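Local coordinates for protein topoisomerase IV subunit A (Escherichia coli, PDB 1ZVT) that probably binds DNA through its beta-pinwheel C-terminal domain and helps set the substrate preference of topoisomerase IV in decatenation and supercoil relaxation, at residues 3-8 against 20-25; 86-91 against 134-139; 96-101 against 110-115. All coordinates share one frame; numbering follows the deposited sequence.

Interaction 1: residues 3-8 against 20-25; sequences PVTIVL and HDIDAP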
# COMPACT_ATOMS: atom_id res chain seq x y z
N PRO A 3 6.69 6.94 22.73
CA PRO A 3 6.72 5.92 21.67
C PRO A 3 5.59 4.91 21.79
O PRO A 3 5.35 4.42 22.89
CB PRO A 3 8.07 5.22 21.90
CG PRO A 3 8.46 5.58 23.27
CD PRO A 3 7.94 6.94 23.51
N VAL A 4 4.93 4.60 20.67
CA VAL A 4 3.86 3.61 20.66
C VAL A 4 4.00 2.72 19.43
O VAL A 4 4.60 3.13 18.42
CB VAL A 4 2.43 4.25 20.63
CG1 VAL A 4 2.18 5.04 21.92
CG2 VAL A 4 2.24 5.14 19.42
N THR A 5 3.41 1.53 19.53
CA THR A 5 3.24 0.62 18.38
C THR A 5 1.76 0.35 18.25
O THR A 5 1.12 -0.04 19.22
CB THR A 5 3.98 -0.71 18.60
OG1 THR A 5 5.37 -0.43 18.73
CG2 THR A 5 3.77 -1.65 17.42
N ILE A 6 1.23 0.57 17.06
CA ILE A 6 -0.18 0.25 16.82
C ILE A 6 -0.23 -1.12 16.14
O ILE A 6 0.50 -1.36 15.18
CB ILE A 6 -0.87 1.29 15.91
CG1 ILE A 6 -0.54 2.74 16.34
CG2 ILE A 6 -2.37 0.99 15.85
CD1 ILE A 6 -0.87 3.07 17.81
N VAL A 7 -1.07 -2.00 16.66
CA VAL A 7 -1.16 -3.38 16.18
C VAL A 7 -2.55 -3.65 15.64
O VAL A 7 -3.55 -3.39 16.32
CB VAL A 7 -0.86 -4.38 17.33
CG1 VAL A 7 -0.94 -5.87 16.84
CG2 VAL A 7 0.52 -4.05 17.97
N LEU A 8 -2.59 -4.14 14.41
CA LEU A 8 -3.83 -4.46 13.68
C LEU A 8 -3.95 -5.96 13.55
O LEU A 8 -2.98 -6.65 13.19
CB LEU A 8 -3.75 -3.84 12.28
CG LEU A 8 -4.90 -4.15 11.31
CD1 LEU A 8 -6.23 -3.56 11.84
CD2 LEU A 8 -4.56 -3.63 9.90
N HIS A 20 8.44 0.72 21.26
CA HIS A 20 8.65 0.25 19.88
C HIS A 20 9.11 -1.21 19.82
O HIS A 20 9.21 -1.77 18.71
CB HIS A 20 9.65 1.15 19.16
CG HIS A 20 9.12 2.51 18.82
ND1 HIS A 20 9.94 3.53 18.39
CD2 HIS A 20 7.86 3.01 18.83
CE1 HIS A 20 9.20 4.60 18.13
NE2 HIS A 20 7.94 4.31 18.40
N ASP A 21 9.35 -1.81 20.99
CA ASP A 21 9.98 -3.14 21.12
C ASP A 21 9.04 -4.33 21.36
O ASP A 21 9.50 -5.45 21.64
CB ASP A 21 11.04 -3.11 22.25
CG ASP A 21 10.41 -3.07 23.65
OD1 ASP A 21 9.20 -2.78 23.78
OD2 ASP A 21 11.14 -3.30 24.65
N ILE A 22 7.73 -4.11 21.30
CA ILE A 22 6.78 -5.14 21.66
C ILE A 22 6.81 -6.31 20.67
O ILE A 22 7.19 -6.14 19.51
CB ILE A 22 5.35 -4.59 21.77
CG1 ILE A 22 4.89 -4.07 20.40
CG2 ILE A 22 5.31 -3.45 22.80
CD1 ILE A 22 3.50 -4.48 20.08
N ASP A 23 6.45 -7.49 21.16
CA ASP A 23 6.28 -8.66 20.31
C ASP A 23 4.83 -8.69 19.86
O ASP A 23 3.97 -9.23 20.56
CB ASP A 23 6.65 -9.92 21.12
CG ASP A 23 6.50 -11.20 20.33
OD1 ASP A 23 5.85 -11.23 19.25
OD2 ASP A 23 7.06 -12.22 20.79
N ALA A 24 4.53 -8.06 18.73
CA ALA A 24 3.14 -7.90 18.33
C ALA A 24 2.44 -9.21 17.96
O ALA A 24 1.30 -9.44 18.38
CB ALA A 24 3.02 -6.86 17.21
N PRO A 25 3.11 -10.08 17.18
CA PRO A 25 2.45 -11.35 16.89
C PRO A 25 2.22 -12.18 18.16
O PRO A 25 1.32 -13.02 18.19
CB PRO A 25 3.41 -12.03 15.93
CG PRO A 25 4.16 -10.91 15.30
CD PRO A 25 4.38 -9.96 16.45
O HOH W 1 7.17 -1.24 16.70
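Thr5 and Val7 of strand 3-8 face Ile22 and Ala24 where the first sheet of the beta-pinwheel is overlaid by the loop that leaves strand 13-18. The Val7 end is the apolar, buried part: Val7 CG2 touches both loop residues, lying 3.7 Å from Ile22 CD1 and 3.8 Å from Ala24 CB. Ile22 and Thr5 meet end to end, Ile22 CD1 3.9 Å from Thr5 CG2. Ile22 CG1 sits between its backbone N and carbonyl carbon (chi1 64°), a crowded position that raises the chain toward the strand. The Pro3-His20 end is more open to solvent and more polar. Pro3 CB covers one face of the imidazole in a CH-pi contact, 3.8 Å from the His20 ring centroid, while His20 NE2 is hydrogen-bonded to Gly41 O. Thr5 lies between the two ends, its CG2 against Ile22 and its OG1 near His20 CA and held by Gly19 O. A valine here would probably leave the bridging water short of an acceptor and Gly19 O without its hydroxyl partner. That water donates to both sides, 2.8 Å from Thr5 OG1 and 2.9 Å from His20 O.

Interaction 2: residues 86-91 against 134-139; sequences VDHMLM and VMPPVV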
# COMPACT_ATOMS: atom_id res chain seq x y z
N VAL A 86 -10.61 -3.04 6.34
CA VAL A 86 -9.41 -2.21 6.56
C VAL A 86 -8.18 -2.98 6.15
O VAL A 86 -7.81 -3.99 6.78
CB VAL A 86 -9.29 -1.77 8.03
CG1 VAL A 86 -7.93 -1.16 8.30
CG2 VAL A 86 -10.41 -0.79 8.37
N ASP A 87 -7.52 -2.51 5.10
CA ASP A 87 -6.47 -3.30 4.48
C ASP A 87 -5.06 -2.80 4.74
O ASP A 87 -4.09 -3.56 4.63
CB ASP A 87 -6.71 -3.39 2.96
CG ASP A 87 -7.98 -4.14 2.63
OD1 ASP A 87 -8.55 -4.82 3.52
OD2 ASP A 87 -8.45 -4.04 1.47
N HIS A 88 -4.93 -1.51 5.06
CA HIS A 88 -3.63 -0.89 5.16
C HIS A 88 -3.57 0.07 6.34
O HIS A 88 -4.56 0.76 6.62
CB HIS A 88 -3.24 -0.14 3.86
CG HIS A 88 -3.60 -0.87 2.60
ND1 HIS A 88 -2.86 -1.92 2.12
CD2 HIS A 88 -4.63 -0.71 1.73
CE1 HIS A 88 -3.41 -2.38 1.01
NE2 HIS A 88 -4.49 -1.66 0.75
N MET A 89 -2.42 0.10 7.00
CA MET A 89 -2.18 0.93 8.17
C MET A 89 -0.84 1.65 8.03
O MET A 89 0.17 1.01 7.65
CB MET A 89 -2.17 0.05 9.43
CG MET A 89 -1.93 0.80 10.71
SD MET A 89 -2.16 -0.19 12.24
CE MET A 89 -0.95 -1.52 12.03
N LEU A 90 -0.81 2.94 8.32
CA LEU A 90 0.41 3.74 8.18
C LEU A 90 0.57 4.68 9.36
O LEU A 90 -0.42 5.21 9.90
CB LEU A 90 0.34 4.61 6.92
CG LEU A 90 0.42 3.84 5.60
CD1 LEU A 90 -0.95 3.40 5.12
CD2 LEU A 90 1.10 4.74 4.57
N MET A 91 1.82 4.95 9.72
CA MET A 91 2.14 5.96 10.71
C MET A 91 3.47 6.55 10.28
O MET A 91 4.50 5.88 10.35
CB MET A 91 2.23 5.31 12.10
CG MET A 91 2.05 6.24 13.23
SD MET A 91 1.71 5.34 14.77
CE MET A 91 1.26 6.67 15.86
N VAL A 134 -7.57 -1.19 -4.35
CA VAL A 134 -6.48 -0.31 -3.92
C VAL A 134 -5.16 -1.10 -3.91
O VAL A 134 -5.13 -2.24 -3.42
CB VAL A 134 -6.73 0.22 -2.47
CG1 VAL A 134 -5.58 1.15 -2.05
CG2 VAL A 134 -8.07 0.96 -2.35
N MET A 135 -4.07 -0.50 -4.40
CA MET A 135 -2.76 -1.12 -4.28
C MET A 135 -2.22 -0.86 -2.87
O MET A 135 -2.57 0.12 -2.22
CB MET A 135 -1.75 -0.53 -5.27
CG MET A 135 -2.11 -0.70 -6.73
SD MET A 135 -2.34 -2.40 -7.25
CE MET A 135 -0.67 -3.08 -7.11
N PRO A 136 -1.30 -1.71 -2.40
CA PRO A 136 -0.68 -1.37 -1.12
C PRO A 136 0.07 -0.02 -1.21
O PRO A 136 0.90 0.11 -2.11
CB PRO A 136 0.35 -2.49 -0.93
CG PRO A 136 -0.22 -3.66 -1.70
CD PRO A 136 -0.81 -2.99 -2.95
N PRO A 137 -0.24 0.97 -0.35
CA PRO A 137 0.50 2.27 -0.40
C PRO A 137 1.97 2.06 -0.24
O PRO A 137 2.38 1.16 0.51
CB PRO A 137 -0.05 3.05 0.82
CG PRO A 137 -1.44 2.47 0.99
CD PRO A 137 -1.28 0.99 0.69
N VAL A 138 2.79 2.85 -0.93
CA VAL A 138 4.22 2.71 -0.85
C VAL A 138 4.80 3.99 -0.31
O VAL A 138 4.55 5.07 -0.85
CB VAL A 138 4.86 2.40 -2.20
CG1 VAL A 138 6.39 2.16 -2.04
CG2 VAL A 138 4.17 1.19 -2.85
N VAL A 139 5.58 3.87 0.77
CA VAL A 139 6.29 5.01 1.33
C VAL A 139 7.46 5.33 0.41
O VAL A 139 8.29 4.44 0.08
CB VAL A 139 6.77 4.74 2.77
CG1 VAL A 139 7.68 5.85 3.28
CG2 VAL A 139 5.61 4.53 3.71
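The imidazole of His88 is held between two carbons, Pro137 CD over one face and Asp87 CB, from its own strand, over the opposite face. Pro137 CD stands 3.7 Å from the centroid of the His88 ring and 18° off its normal, a CH-pi contact displaced toward the rim, so that the nearest ring atom is His88 CG, 3.5 Å from Pro137 CD. Farther along the ring the approach is oblique: Pro136 CA comes within 3.6 Å of His88 CE1, and beyond it Val134 CG1 and Met135 O lie near NE2. Met135 O, 4.0 Å from His88 NE2, is not hydrogen-bonded to it, and no hydrogen bond spans the two segments.

His88 CG is anti to its carbonyl carbon (chi1 -42°), and the ring is turned steeply about the CB-CG bond (chi2 -78°), which presents a flat side to the proline. The backbone contributes too: a classic beta bulge sets Asp87 and His88 opposite Val50. Two residues on, Leu90 continues the contact more loosely, with its CD1 4.3 Å from Pro137 CG. The two prolines thus offer carbon surfaces to the strand, Pro136 to His88 and Pro137 to both His88 and Leu90.

The contact spans two adjacent blades of the beta-pinwheel. Strand 86-90 is an outermost strand of its sheet, beside 47-51, and its Met89 turns the other way, onto Ile6 and Leu8 of strand 3-9. Segment 134-139 runs along strand 97-101, where Pro137 rests on Met100, while Leu90 reaches across to Leu98 of that same strand.

Interaction 3: residues 96-101 against 110-115; sequences QKLLMA and CTFNDL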
# COMPACT_ATOMS: atom_id res chain seq x y z
N GLN A 96 5.67 13.11 4.87
CA GLN A 96 6.22 11.91 4.20
C GLN A 96 5.51 11.66 2.88
O GLN A 96 4.29 11.53 2.84
CB GLN A 96 6.07 10.65 5.10
CG GLN A 96 6.56 9.36 4.45
CD GLN A 96 8.04 9.39 4.17
OE1 GLN A 96 8.85 9.62 5.08
NE2 GLN A 96 8.41 9.21 2.90
N LYS A 97 6.26 11.57 1.79
CA LYS A 97 5.65 11.23 0.50
C LYS A 97 5.26 9.77 0.39
O LYS A 97 5.99 8.88 0.85
CB LYS A 97 6.59 11.61 -0.65
CG LYS A 97 6.84 13.12 -0.77
CD LYS A 97 5.76 13.79 -1.60
CE LYS A 97 5.89 15.32 -1.62
NZ LYS A 97 7.04 15.80 -2.45
N LEU A 98 4.12 9.53 -0.27
CA LEU A 98 3.55 8.19 -0.43
C LEU A 98 3.09 8.04 -1.85
O LEU A 98 2.71 9.03 -2.50
CB LEU A 98 2.32 8.02 0.46
CG LEU A 98 2.43 8.36 1.93
CD1 LEU A 98 1.06 8.31 2.58
CD2 LEU A 98 3.36 7.34 2.58
N LEU A 99 3.10 6.81 -2.34
CA LEU A 99 2.50 6.51 -3.64
C LEU A 99 1.17 5.80 -3.42
O LEU A 99 1.14 4.71 -2.84
CB LEU A 99 3.45 5.62 -4.46
CG LEU A 99 2.94 4.97 -5.75
CD1 LEU A 99 2.53 6.06 -6.75
CD2 LEU A 99 4.02 4.07 -6.36
N MET A 100 0.09 6.39 -3.94
CA MET A 100 -1.26 5.81 -3.88
C MET A 100 -1.65 5.37 -5.27
O MET A 100 -1.37 6.08 -6.24
CB MET A 100 -2.28 6.85 -3.40
CG MET A 100 -2.08 7.34 -1.97
SD MET A 100 -2.13 6.02 -0.72
CE MET A 100 -3.62 5.15 -1.09
N ALA A 101 -2.30 4.22 -5.39
CA ALA A 101 -2.65 3.71 -6.71
C ALA A 101 -3.77 2.69 -6.65
O ALA A 101 -4.04 2.09 -5.58
CB ALA A 101 -1.41 3.10 -7.39
N CYS A 110 1.32 11.62 -2.94
CA CYS A 110 0.74 12.54 -1.95
C CYS A 110 1.61 12.54 -0.70
O CYS A 110 2.68 11.93 -0.70
CB CYS A 110 -0.71 12.20 -1.61
SG CYS A 110 -0.99 10.60 -0.77
N THR A 111 1.19 13.27 0.33
CA THR A 111 1.86 13.18 1.62
C THR A 111 0.95 12.48 2.63
O THR A 111 -0.26 12.37 2.41
CB THR A 111 2.23 14.57 2.20
OG1 THR A 111 1.03 15.32 2.42
CG2 THR A 111 3.19 15.34 1.26
N PHE A 112 1.53 12.03 3.73
CA PHE A 112 0.77 11.38 4.82
C PHE A 112 -0.36 12.29 5.31
O PHE A 112 -1.48 11.82 5.61
CB PHE A 112 1.73 11.03 5.96
CG PHE A 112 1.08 10.29 7.11
CD1 PHE A 112 0.79 8.94 7.03
CD2 PHE A 112 0.78 10.97 8.30
CE1 PHE A 112 0.19 8.25 8.11
CE2 PHE A 112 0.16 10.29 9.39
CZ PHE A 112 -0.13 8.92 9.29
N ASN A 113 -0.08 13.59 5.39
CA ASN A 113 -1.09 14.54 5.82
C ASN A 113 -2.38 14.45 5.00
O ASN A 113 -3.47 14.62 5.54
CB ASN A 113 -0.55 15.97 5.80
CG ASN A 113 -1.48 16.93 6.49
OD1 ASN A 113 -1.97 17.88 5.88
ND2 ASN A 113 -1.78 16.64 7.74
N ASP A 114 -2.26 14.15 3.70
CA ASP A 114 -3.41 14.04 2.81
C ASP A 114 -4.30 12.88 3.18
O ASP A 114 -5.46 12.88 2.80
CB ASP A 114 -2.96 13.86 1.37
CG ASP A 114 -2.30 15.11 0.82
OD1 ASP A 114 -2.80 16.22 1.11
OD2 ASP A 114 -1.29 14.98 0.10
N LEU A 115 -3.76 11.90 3.90
CA LEU A 115 -4.57 10.76 4.35
C LEU A 115 -5.28 11.03 5.68
O LEU A 115 -6.18 10.29 6.05
CB LEU A 115 -3.68 9.52 4.51
CG LEU A 115 -3.38 8.72 3.24
CD1 LEU A 115 -2.55 9.52 2.30
CD2 LEU A 115 -2.63 7.47 3.62
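Leu98 and Cys110 form a hydrogen-bonded antiparallel pair, with Leu98 N 2.8 Å from Cys110 O and Cys110 N 3.0 Å from Leu98 O, and Lys97 with Thr111 is the adjoining non-hydrogen-bonded pair. Past it, Phe112 N donates to Gln96 O at 2.9 Å, extending the hairpin into the turn that follows.

On the Leu98 side of the sheet the contact is apolar and buried. Leu98 CD1 meets Leu115 CD1 at 3.8 Å, the two branches coming tip to tip, and the same methyl lies at the edge of the Phe112 ring, near its plane. Alongside, Met100 CG touches Cys110 SG at 3.6 Å. Across the sheet, the aliphatic part of Lys97 crosses Thr111, with CE 3.9 Å from Thr111 CG2. Asp114 secures the turn: its OD2 takes the Thr111 N-H at 3.0 Å in an almost straight bond (174°), approached on the anti side, 31° out of the carboxylate plane.

Strand 97-101 is flanked on its other edge by strand 138-139. Phe112 and Leu115 pack on Val48 of the preceding blade, and Leu99, on the reverse face, meets Leu193 and Val195 of the next sheet.

In the fold
From the N terminus, interaction 1 comes first: the chain returns to strand 3-8 at 20-25, closing a short loop before the others begin. Interaction 2 opens at 86-91 and is not closed until 134-139 returns, some 40 residues later; interaction 3, the hairpin of 96-101 with 110-115, lies wholly within that span, so none of the contacts cross. Segment 86-91 connects the first two: Met89 and Met91 reach Ile6, Leu8 and Val4, with the centres about 17 Å apart. Interactions 2 and 3 are closer, about 10 Å between centres, and share a sheet in which strands 138-139 and 97-101 are neighbours. Together they link three successive blades.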